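Local coordinates for aminoglycoside phosphotransferase (Alicyclobacillus acidocaldarius subsp. acidocaldarius, PDB 4PDY), which is probably a phosphate-transferring enzyme of the aminoglycoside phosphotransferase family, related in fold to the protein kinases, with a substrate that is not established, at residues P21-P24 and Q25-S29; D173-R176 and E177-F181; P249-R252 and A253-M256; P302-P305 and W306-H310. One frame throughout, in Å; residues are numbered along the deposited sequence. Where two conformers were deposited one is given.

Contact 1: residues P21-P24 and Q25-S29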
loop_
_atom_site.group_PDB
_atom_site.type_symbol
_atom_site.label_atom_id
_atom_site.label_comp_id
_atom_site.label_asym_id
_atom_site.label_seq_id
_atom_site.Cartn_x
_atom_site.Cartn_y
_atom_site.Cartn_z
ATOM N N PRO A 21 -10.335 15.154 16.525
ATOM C CA PRO A 21 -10.729 16.559 16.644
ATOM C C PRO A 21 -11.451 17.076 15.363
ATOM O O PRO A 21 -11.042 16.768 14.254
ATOM C CB PRO A 21 -9.393 17.285 16.880
ATOM C CG PRO A 21 -8.417 16.226 17.259
ATOM C CD PRO A 21 -8.879 14.960 16.613
ATOM N N LEU A 22 -12.551 17.805 15.519
ATOM C CA LEU A 22 -13.208 18.415 14.368
ATOM C C LEU A 22 -12.255 19.413 13.728
ATOM O O LEU A 22 -11.463 20.077 14.414
ATOM C CB LEU A 22 -14.515 19.118 14.758
ATOM C CG LEU A 22 -15.777 18.250 14.825
ATOM C CD1 LEU A 22 -16.852 19.012 15.575
ATOM C CD2 LEU A 22 -16.273 17.841 13.441
ATOM N N ILE A 23 -12.314 19.503 12.412
ATOM C CA ILE A 23 -11.575 20.527 11.696
ATOM C C ILE A 23 -12.081 21.900 12.158
ATOM O O ILE A 23 -13.292 22.088 12.299
ATOM C CB ILE A 23 -11.705 20.331 10.167
ATOM C CG1 ILE A 23 -11.059 18.995 9.777
ATOM C CG2 ILE A 23 -11.146 21.526 9.395
ATOM C CD1 ILE A 23 -11.199 18.612 8.332
ATOM N N PRO A 24 -11.177 22.869 12.372
ATOM C CA PRO A 24 -11.668 24.186 12.777
ATOM C C PRO A 24 -12.613 24.793 11.730
ATOM O O PRO A 24 -12.371 24.677 10.540
ATOM C CB PRO A 24 -10.380 25.015 12.936
ATOM C CG PRO A 24 -9.338 23.999 13.218
ATOM C CD PRO A 24 -9.704 22.806 12.409
ATOM N N GLN A 25 -13.686 25.436 12.180
ATOM C CA GLN A 25 -14.628 26.085 11.269
ATOM C C GLN A 25 -13.955 27.066 10.339
ATOM O O GLN A 25 -14.371 27.211 9.187
ATOM C CB GLN A 25 -15.715 26.814 12.051
ATOM C CG GLN A 25 -16.757 27.539 11.201
ATOM C CD GLN A 25 -17.535 26.620 10.273
ATOM O OE1 GLN A 25 -18.084 25.600 10.701
ATOM N NE2 GLN A 25 -17.598 26.988 8.990
ATOM N N ALA A 26 -12.911 27.754 10.802
ATOM C CA ALA A 26 -12.252 28.742 9.946
ATOM C C ALA A 26 -11.687 28.085 8.676
ATOM O O ALA A 26 -11.617 28.719 7.632
ATOM C CB ALA A 26 -11.164 29.488 10.696
ATOM N N VAL A 27 -11.286 26.824 8.784
ATOM C CA VAL A 27 -10.762 26.114 7.605
ATOM C C VAL A 27 -11.914 25.860 6.619
ATOM O O VAL A 27 -11.799 26.105 5.416
ATOM C CB VAL A 27 -10.098 24.797 8.002
ATOM C CG1 VAL A 27 -9.763 23.980 6.772
ATOM C CG2 VAL A 27 -8.830 25.045 8.804
ATOM N N VAL A 28 -13.050 25.377 7.137
ATOM C CA VAL A 28 -14.198 25.080 6.299
ATOM C C VAL A 28 -14.622 26.334 5.530
ATOM O O VAL A 28 -14.949 26.285 4.335
ATOM C CB VAL A 28 -15.395 24.623 7.167
ATOM C CG1 VAL A 28 -16.583 24.224 6.313
ATOM C CG2 VAL A 28 -15.033 23.498 8.116
ATOM N N SER A 29 -14.612 27.473 6.234
ATOM C CA SER A 29 -15.042 28.728 5.655
ATOM C C SER A 29 -14.148 29.344 4.578
ATOM O O SER A 29 -14.516 30.311 3.937
ATOM C CB SER A 29 -15.277 29.735 6.792
ATOM O OG SER A 29 -16.449 29.379 7.503
#

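Contact 2: residues D173-R176 and E177-F181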
loop_
_atom_site.group_PDB
_atom_site.type_symbol
_atom_site.label_atom_id
_atom_site.label_comp_id
_atom_site.label_asym_id
_atom_site.label_seq_id
_atom_site.Cartn_x
_atom_site.Cartn_y
_atom_site.Cartn_z
ATOM N N ASP A 173 15.530 -18.164 21.233
ATOM C CA ASP A 173 16.031 -19.495 21.521
ATOM C C ASP A 173 16.720 -19.548 22.882
ATOM O O ASP A 173 16.672 -20.569 23.560
ATOM C CB ASP A 173 17.024 -19.905 20.434
ATOM C CG ASP A 173 17.271 -21.385 20.392
ATOM O OD1 ASP A 173 16.427 -22.215 20.778
ATOM O OD2 ASP A 173 18.364 -21.725 19.951
ATOM N N ARG A 174 17.354 -18.451 23.278
ATOM C CA ARG A 174 18.107 -18.437 24.528
ATOM C C ARG A 174 17.293 -17.953 25.741
ATOM O O ARG A 174 17.840 -17.728 26.807
ATOM C CB ARG A 174 19.417 -17.657 24.380
ATOM C CG ARG A 174 19.242 -16.169 24.181
ATOM C CD ARG A 174 20.571 -15.467 23.964
ATOM N NE ARG A 174 20.319 -14.045 23.739
ATOM C CZ ARG A 174 20.480 -13.388 22.590
ATOM N NH1 ARG A 174 20.932 -13.997 21.494
ATOM N NH2 ARG A 174 20.186 -12.092 22.543
ATOM N N LYS A 175 15.968 -17.846 25.587
ATOM C CA LYS A 175 15.087 -17.561 26.721
ATOM C C LYS A 175 14.899 -18.788 27.606
ATOM O O LYS A 175 14.648 -19.887 27.118
ATOM C CB LYS A 175 13.708 -17.082 26.258
ATOM C CG LYS A 175 13.713 -15.726 25.595
ATOM C CD LYS A 175 12.342 -15.341 25.067
ATOM C CE LYS A 175 11.381 -15.073 26.210
ATOM N NZ LYS A 175 10.113 -14.468 25.744
ATOM N N ARG A 176 14.935 -18.569 28.920
ATOM C CA ARG A 176 14.754 -19.660 29.865
ATOM C C ARG A 176 13.337 -20.209 29.782
ATOM O O ARG A 176 13.138 -21.426 29.843
ATOM C CB ARG A 176 15.052 -19.212 31.302
ATOM C CG ARG A 176 14.837 -20.315 32.326
ATOM C CD ARG A 176 15.406 -19.979 33.700
ATOM N NE ARG A 176 15.318 -21.141 34.588
ATOM C CZ ARG A 176 14.217 -21.502 35.259
ATOM N NH1 ARG A 176 13.096 -20.782 35.158
ATOM N NH2 ARG A 176 14.233 -22.588 36.040
ATOM N N GLU A 177 12.367 -19.302 29.648
ATOM C CA GLU A 177 10.956 -19.649 29.548
ATOM C C GLU A 177 10.418 -19.107 28.222
ATOM O O GLU A 177 10.303 -17.899 28.039
ATOM C CB GLU A 177 10.188 -19.054 30.730
ATOM C CG GLU A 177 10.553 -19.681 32.071
ATOM C CD GLU A 177 9.852 -19.035 33.267
ATOM O OE1 GLU A 177 9.074 -18.070 33.087
ATOM O OE2 GLU A 177 10.096 -19.499 34.403
ATOM N N LYS A 178 10.116 -20.014 27.295
ATOM C CA LYS A 178 9.614 -19.654 25.979
ATOM C C LYS A 178 8.088 -19.716 25.970
ATOM O O LYS A 178 7.503 -20.735 26.323
ATOM C CB LYS A 178 10.180 -20.613 24.935
ATOM C CG LYS A 178 11.663 -20.441 24.709
ATOM C CD LYS A 178 12.226 -21.642 23.997
ATOM C CE LYS A 178 13.695 -21.433 23.736
ATOM N NZ LYS A 178 14.534 -21.701 24.937
ATOM N N ASP A 179 7.448 -18.629 25.554
ATOM C CA ASP A 179 5.999 -18.593 25.453
ATOM C C ASP A 179 5.574 -19.199 24.126
ATOM O O ASP A 179 6.410 -19.704 23.334
ATOM C CB ASP A 179 5.467 -17.176 25.708
ATOM C CG ASP A 179 5.849 -16.155 24.636
ATOM O OD1 ASP A 179 6.078 -16.525 23.460
ATOM O OD2 ASP A 179 5.868 -14.935 24.974
ATOM N N ALA A 180 4.277 -19.235 23.879
ATOM C CA ALA A 180 3.764 -19.902 22.688
ATOM C C ALA A 180 4.292 -19.253 21.416
ATOM O O ALA A 180 4.617 -19.944 20.454
ATOM C CB ALA A 180 2.244 -19.893 22.697
ATOM N N PHE A 181 4.370 -17.932 21.403
ATOM C CA PHE A 181 4.926 -17.200 20.259
ATOM C C PHE A 181 6.389 -17.594 20.003
ATOM O O PHE A 181 6.762 -17.928 18.877
ATOM C CB PHE A 181 4.832 -15.686 20.469
ATOM C CG PHE A 181 5.231 -14.881 19.263
ATOM C CD1 PHE A 181 6.571 -14.693 18.984
ATOM C CD2 PHE A 181 4.304 -14.335 18.396
ATOM C CE1 PHE A 181 6.971 -13.969 17.880
ATOM C CE2 PHE A 181 4.699 -13.614 17.289
ATOM C CZ PHE A 181 6.053 -13.440 17.013
#

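Contact 3: residues P249-R252 and A253-M256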
loop_
_atom_site.group_PDB
_atom_site.type_symbol
_atom_site.label_atom_id
_atom_site.label_comp_id
_atom_site.label_asym_id
_atom_site.label_seq_id
_atom_site.Cartn_x
_atom_site.Cartn_y
_atom_site.Cartn_z
ATOM N N PRO A 249 7.586 8.667 -7.552
ATOM C CA PRO A 249 8.162 7.820 -8.576
ATOM C C PRO A 249 8.750 6.549 -7.926
ATOM O O PRO A 249 9.531 6.634 -6.968
ATOM C CB PRO A 249 9.270 8.703 -9.186
ATOM C CG PRO A 249 8.802 10.108 -8.946
ATOM C CD PRO A 249 8.133 10.030 -7.602
ATOM N N ALA A 250 8.383 5.390 -8.443
ATOM C CA ALA A 250 8.849 4.114 -7.901
ATOM C C ALA A 250 8.528 3.004 -8.864
ATOM O O ALA A 250 7.564 3.117 -9.624
ATOM C CB ALA A 250 8.228 3.839 -6.551
ATOM N N PRO A 251 9.314 1.906 -8.843
ATOM C CA PRO A 251 9.041 0.831 -9.776
ATOM C C PRO A 251 7.650 0.252 -9.566
ATOM O O PRO A 251 7.234 0.045 -8.434
ATOM C CB PRO A 251 10.125 -0.196 -9.450
ATOM C CG PRO A 251 11.258 0.614 -8.914
ATOM C CD PRO A 251 10.567 1.683 -8.101
ATOM N N ARG A 252 6.991 -0.053 -10.676
ATOM C CA ARG A 252 5.648 -0.600 -10.663
ATOM C C ARG A 252 5.520 -1.856 -9.810
ATOM O O ARG A 252 4.478 -2.097 -9.184
ATOM C CB ARG A 252 5.179 -0.843 -12.093
ATOM C CG ARG A 252 3.708 -1.147 -12.205
ATOM C CD ARG A 252 3.204 -1.130 -13.625
ATOM N NE ARG A 252 3.625 -2.330 -14.360
ATOM C CZ ARG A 252 2.961 -2.868 -15.378
ATOM N NH1 ARG A 252 1.819 -2.322 -15.808
ATOM N NH2 ARG A 252 3.406 -3.979 -15.954
ATOM N N ALA A 253 6.563 -2.666 -9.755
ATOM C CA ALA A 253 6.570 -3.867 -8.952
ATOM C C ALA A 253 6.219 -3.629 -7.480
ATOM O O ALA A 253 5.729 -4.545 -6.801
ATOM C CB ALA A 253 7.945 -4.545 -9.054
ATOM N N LEU A 254 6.518 -2.440 -6.958
ATOM C CA LEU A 254 6.184 -2.170 -5.557
ATOM C C LEU A 254 4.674 -2.184 -5.307
ATOM O O LEU A 254 4.225 -2.886 -4.418
ATOM C CB LEU A 254 6.774 -0.861 -5.090
ATOM C CG LEU A 254 8.302 -0.815 -4.939
ATOM C CD1 LEU A 254 8.740 0.543 -4.429
ATOM C CD2 LEU A 254 8.808 -1.916 -4.020
ATOM N N ASP A 255 3.912 -1.461 -6.116
ATOM C CA ASP A 255 2.467 -1.482 -5.961
ATOM C C ASP A 255 1.935 -2.886 -6.256
ATOM O O ASP A 255 1.039 -3.374 -5.565
ATOM C CB ASP A 255 1.804 -0.455 -6.887
ATOM C CG ASP A 255 1.633 0.957 -6.259
ATOM O OD1 ASP A 255 1.876 1.181 -5.043
ATOM O OD2 ASP A 255 1.273 1.867 -7.056
HETATM N N MSE A 256 2.476 -3.542 -7.282
HETATM C CA MSE A 256 1.991 -4.865 -7.638
HETATM C C MSE A 256 2.205 -5.866 -6.525
HETATM O O MSE A 256 1.290 -6.613 -6.165
HETATM C CB MSE A 256 2.632 -5.293 -8.955
HETATM C CG MSE A 256 1.867 -6.448 -9.574
HETATM SE SE MSE A 256 2.761 -7.055 -11.199
HETATM C CE MSE A 256 3.086 -5.444 -12.279
#

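Contact 4: residues P302-P305 and W306-H310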
loop_
_atom_site.group_PDB
_atom_site.type_symbol
_atom_site.label_atom_id
_atom_site.label_comp_id
_atom_site.label_asym_id
_atom_site.label_seq_id
_atom_site.Cartn_x
_atom_site.Cartn_y
_atom_site.Cartn_z
ATOM N N PRO A 302 9.796 -13.380 3.895
ATOM C CA PRO A 302 8.816 -13.602 4.972
ATOM C C PRO A 302 8.521 -12.314 5.766
ATOM O O PRO A 302 8.902 -12.153 6.926
ATOM C CB PRO A 302 9.475 -14.691 5.821
ATOM C CG PRO A 302 10.939 -14.406 5.693
ATOM C CD PRO A 302 11.134 -13.897 4.276
ATOM N N TYR A 303 7.865 -11.398 5.081
ATOM C CA TYR A 303 7.601 -10.073 5.597
ATOM C C TYR A 303 6.735 -10.083 6.853
ATOM O O TYR A 303 7.021 -9.387 7.804
ATOM C CB TYR A 303 6.880 -9.255 4.516
ATOM C CG TYR A 303 6.399 -7.911 4.982
ATOM C CD1 TYR A 303 7.272 -6.835 5.142
ATOM C CD2 TYR A 303 5.052 -7.720 5.267
ATOM C CE1 TYR A 303 6.811 -5.605 5.581
ATOM C CE2 TYR A 303 4.583 -6.493 5.691
ATOM C CZ TYR A 303 5.448 -5.438 5.839
ATOM O OH TYR A 303 4.912 -4.247 6.288
ATOM N N LEU A 304 5.680 -10.887 6.841
ATOM C CA LEU A 304 4.773 -10.853 7.985
ATOM C C LEU A 304 5.440 -11.380 9.265
ATOM O O LEU A 304 5.367 -10.735 10.310
ATOM C CB LEU A 304 3.421 -11.523 7.654
ATOM C CG LEU A 304 2.312 -11.687 8.686
ATOM C CD1 LEU A 304 0.945 -11.616 8.015
ATOM C CD2 LEU A 304 2.479 -13.038 9.356
ATOM N N PRO A 305 6.087 -12.558 9.205
ATOM C CA PRO A 305 6.822 -12.976 10.398
ATOM C C PRO A 305 7.840 -11.938 10.885
ATOM O O PRO A 305 7.974 -11.730 12.091
ATOM C CB PRO A 305 7.508 -14.270 9.952
ATOM C CG PRO A 305 6.582 -14.816 8.926
ATOM C CD PRO A 305 6.066 -13.618 8.190
ATOM N N TRP A 306 8.566 -11.305 9.952
ATOM C CA TRP A 306 9.499 -10.254 10.329
ATOM C C TRP A 306 8.755 -9.146 11.073
ATOM O O TRP A 306 9.153 -8.725 12.135
ATOM C CB TRP A 306 10.287 -9.685 9.115
ATOM C CG TRP A 306 10.911 -8.438 9.541
ATOM C CD1 TRP A 306 11.990 -8.293 10.389
ATOM C CD2 TRP A 306 10.375 -7.126 9.356
ATOM N NE1 TRP A 306 12.173 -6.973 10.686
ATOM C CE2 TRP A 306 11.178 -6.237 10.093
ATOM C CE3 TRP A 306 9.284 -6.621 8.643
ATOM C CZ2 TRP A 306 10.956 -4.878 10.095
ATOM C CZ3 TRP A 306 9.065 -5.274 8.662
ATOM C CH2 TRP A 306 9.897 -4.419 9.375
ATOM N N ARG A 307 7.681 -8.674 10.461
ATOM C CA ARG A 307 6.981 -7.490 11.004
ATOM C C ARG A 307 6.390 -7.748 12.405
ATOM O O ARG A 307 6.524 -6.930 13.317
ATOM C CB ARG A 307 5.904 -7.012 10.030
ATOM C CG ARG A 307 5.236 -5.709 10.468
ATOM C CD ARG A 307 4.025 -5.278 9.639
ATOM N NE ARG A 307 3.185 -6.382 9.174
ATOM C CZ ARG A 307 2.033 -6.787 9.718
ATOM N NH1 ARG A 307 1.528 -6.200 10.799
ATOM N NH2 ARG A 307 1.382 -7.809 9.176
ATOM N N ILE A 308 5.749 -8.899 12.545
ATOM C CA ILE A 308 5.125 -9.302 13.792
ATOM C C ILE A 308 6.188 -9.535 14.884
ATOM O O ILE A 308 6.074 -9.055 16.007
ATOM C CB ILE A 308 4.299 -10.596 13.594
ATOM C CG1 ILE A 308 3.212 -10.405 12.541
ATOM C CG2 ILE A 308 3.732 -11.095 14.912
ATOM C CD1 ILE A 308 2.811 -11.732 11.959
ATOM N N ALA A 309 7.263 -10.266 14.537
ATOM C CA ALA A 309 8.328 -10.469 15.526
ATOM C C ALA A 309 9.019 -9.140 15.896
ATOM O O ALA A 309 9.363 -8.913 17.059
ATOM C CB ALA A 309 9.347 -11.478 15.012
ATOM N N HIS A 310 9.221 -8.277 14.911
ATOM C CA HIS A 310 9.822 -6.984 15.166
ATOM C C HIS A 310 9.025 -6.207 16.198
ATOM O O HIS A 310 9.571 -5.680 17.161
ATOM C CB HIS A 310 9.994 -6.171 13.889
ATOM C CG HIS A 310 10.689 -4.871 14.104
ATOM N ND1 HIS A 310 12.047 -4.714 13.948
ATOM C CD2 HIS A 310 10.218 -3.665 14.502
ATOM C CE1 HIS A 310 12.375 -3.469 14.233
ATOM N NE2 HIS A 310 11.287 -2.811 14.583
#

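Contact 1: residues P21-P24 and Q25-S29
The carbonyl oxygen of Pro24 is where this turn closes: the backbone N of Val27 donates to Pro24 O at 3.0 Å. With an N-H...O angle of 138° the bond is bent, and the donor stands well above the carbonyl plane. Pro24 is the N-cap, and this bond sets the first turn of helix 25-28. Val27 then lays its own CB against the same oxygen (Val27 CB to Pro24 O 3.4 Å), while the next residue, Val28, brings its CG2 to 3.8 Å from Pro24 O. The apolar part of the contact is Ile23 on Val27. Ile23 carries CG2 anti to its nitrogen, which turns this methyl rather than the longer CG1 branch toward the helix, and the two side chains lie roughly perpendicular to one another with Ile23 CG2 3.7 Å from Val27 CB. On the exposed side the amide of Gln25, folded back by a bend at chi2 (60°), gives an N-H to the next turn, Gln25 NE2 to Ser29 OG 3.0 Å, nearly straight at 162° and with the hydroxyl oxygen in the amide plane. Ile23 also bonds through its backbone to Arg38 and Glu45, and both Ile23 and Val27 rest on Tyr105, so the short helix lies against the antiparallel sheet that includes strands 35-41 and 103-109. The chemistry is divided accordingly: aliphatic branches serve the buried side, an amide-hydroxyl pair ties the exposed one, and a proline, which has no N-H to offer, starts the helix with its carbonyl alone.

Contact 2: residues D173-R176 and E177-F181
Glu177, Lys178 and Arg176 carry this turn, which runs from the end of helix 154-173 to the start of helix 180-187. Lys178 does the gripping. Its ammonium reaches back to two backbone oxygens at once, Lys178 NZ to Asp173 O at 2.8 Å and Lys178 NZ to Lys175 O also at 2.8 Å. NZ lies in the carbonyl plane of Lys175 but above that of Asp173. A bend at chi4 (80°) hooks the ammonium in between the two oxygens after an otherwise extended chain. The carboxylate of Asp173 is near as well, but its OD1 stays 4.6 Å from Lys178 NZ, too far for an ion pair in contact. Arg176 and Glu177 extend together in one direction and meet at their ends: Arg176 NH1 to Glu177 OE2 is a salt bridge of 3.3 Å, with the oxygen at the edge of the guanidinium and the two planes 49° apart, so the groups do not pair flat. Lys175 lies alongside the backbone, its CE 3.5 Å from Glu177 O, and sends its ammonium on to Asp182. Asp179, the N-cap of helix 180-187, accepts the N-H of Asp182 and is itself held by Arg312. Each polar pair thus does a different job. The ammonium of Lys178 takes up carbonyls at a helix end and just beyond, where its positive charge probably suits the negative end of the helix dipole, whereas the exposed Arg176-Glu177 pair, joined at one edge, is likely to be the more weakly fixed of the two.

Contact 3: residues P249-R252 and A253-M256
Pro251 and Arg252 hand their carbonyls to the first turn of helix 252-266: Leu254 N reaches Pro251 O at 3.0 Å from above the carbonyl plane, and Met256 N reaches Arg252 O at 3.1 Å within it. Leu254 folds over the incoming chain, its CD1 4.0 Å from Ala250 CB, with the ring of Pro251 a little further off. Arg252 leaves the helix with CG anti to its nitrogen (chi1 -168°), then bends at chi3 (75°). In one of the two conformers of Met256, a selenomethionine, the CE methyl lies over one guanidinium face, 3.8 Å from Arg252 NE. The charged end is held elsewhere, by Glu291 and by the carbonyls of Phe281 and Arg285. Replacing Arg252 by an alanine is likely to leave Glu291 without its counter-charge and those two carbonyls without their donors. On another side of the helix, the carboxylate of Asp255 accepts the backbone N-H groups of His223 and Leu224. In kinase-like folds an aspartate at the start of a C-lobe helix holds the backbone of the catalytic loop, and by analogy the bonds to His223 and Leu224 are consistent with that arrangement.

Contact 4: residues P302-P305 and W306-H310
Tyr303 meets Trp306 and Arg307, three and four residues further on, about one turn along the helix. Its CE1 touches Trp306 CZ3 at 3.8 Å, and the ring planes stand 46° apart, an oblique packing. Arg307 packs along the other part of the ring: its CB lies over a face of the tyrosine, its CD is 3.6 Å from Tyr303 OH, and Tyr303 CE2 sits at the edge of the guanidinium. The bend at chi3 (36°) of Arg307 takes this group past the CE2 side of the ring and toward Leu304, Arg307 NH2 coming 4.0 Å from Leu304 CD1. A serine in place of Tyr303 would probably leave the Trp306 six-membered ring bare on this flank and set the aliphatic part of Arg307 free to turn. Behind the side chains are four successive backbone bonds, from Trp306 N to Pro302 O (3.2 Å) through to Ala309 N to Pro305 O (2.9 Å); the prolines sit at the N-cap and in the first turn, where no such donor is needed. Trp306 is fixed further by His310 CB over one face and by Asp164, which accepts from its NE1 and also bonds His310. The turn opens helix 303-315, with helix 154-173 beside Trp306 and Ala309, helix 189-203 against Pro302 and Pro305, helix 319-347 along Leu304 and Ile308, and helix 252-266 touching Tyr303 and Leu304.

Three of the four contacts belong to the large helical part of the chain; contact 1 stands apart, against the antiparallel sheet, its centre about 40 Å from that of contact 4. Contact 3 is the buried one, and there a charged group is matched by fixed partners. Contact 2 is at the surface and relies on ammonium-carbonyl bonds and an exposed ion pair. Contacts 1 and 4 are mixed, with aliphatic or aromatic packing on covered sides. All but contact 2 start a helix just after a proline. Contacts 2 and 4 meet directly, Phe181 CE2 lying 3.6 Å from Ile308 CG2, while the helix begun in contact 3 reaches contact 4 further along its course.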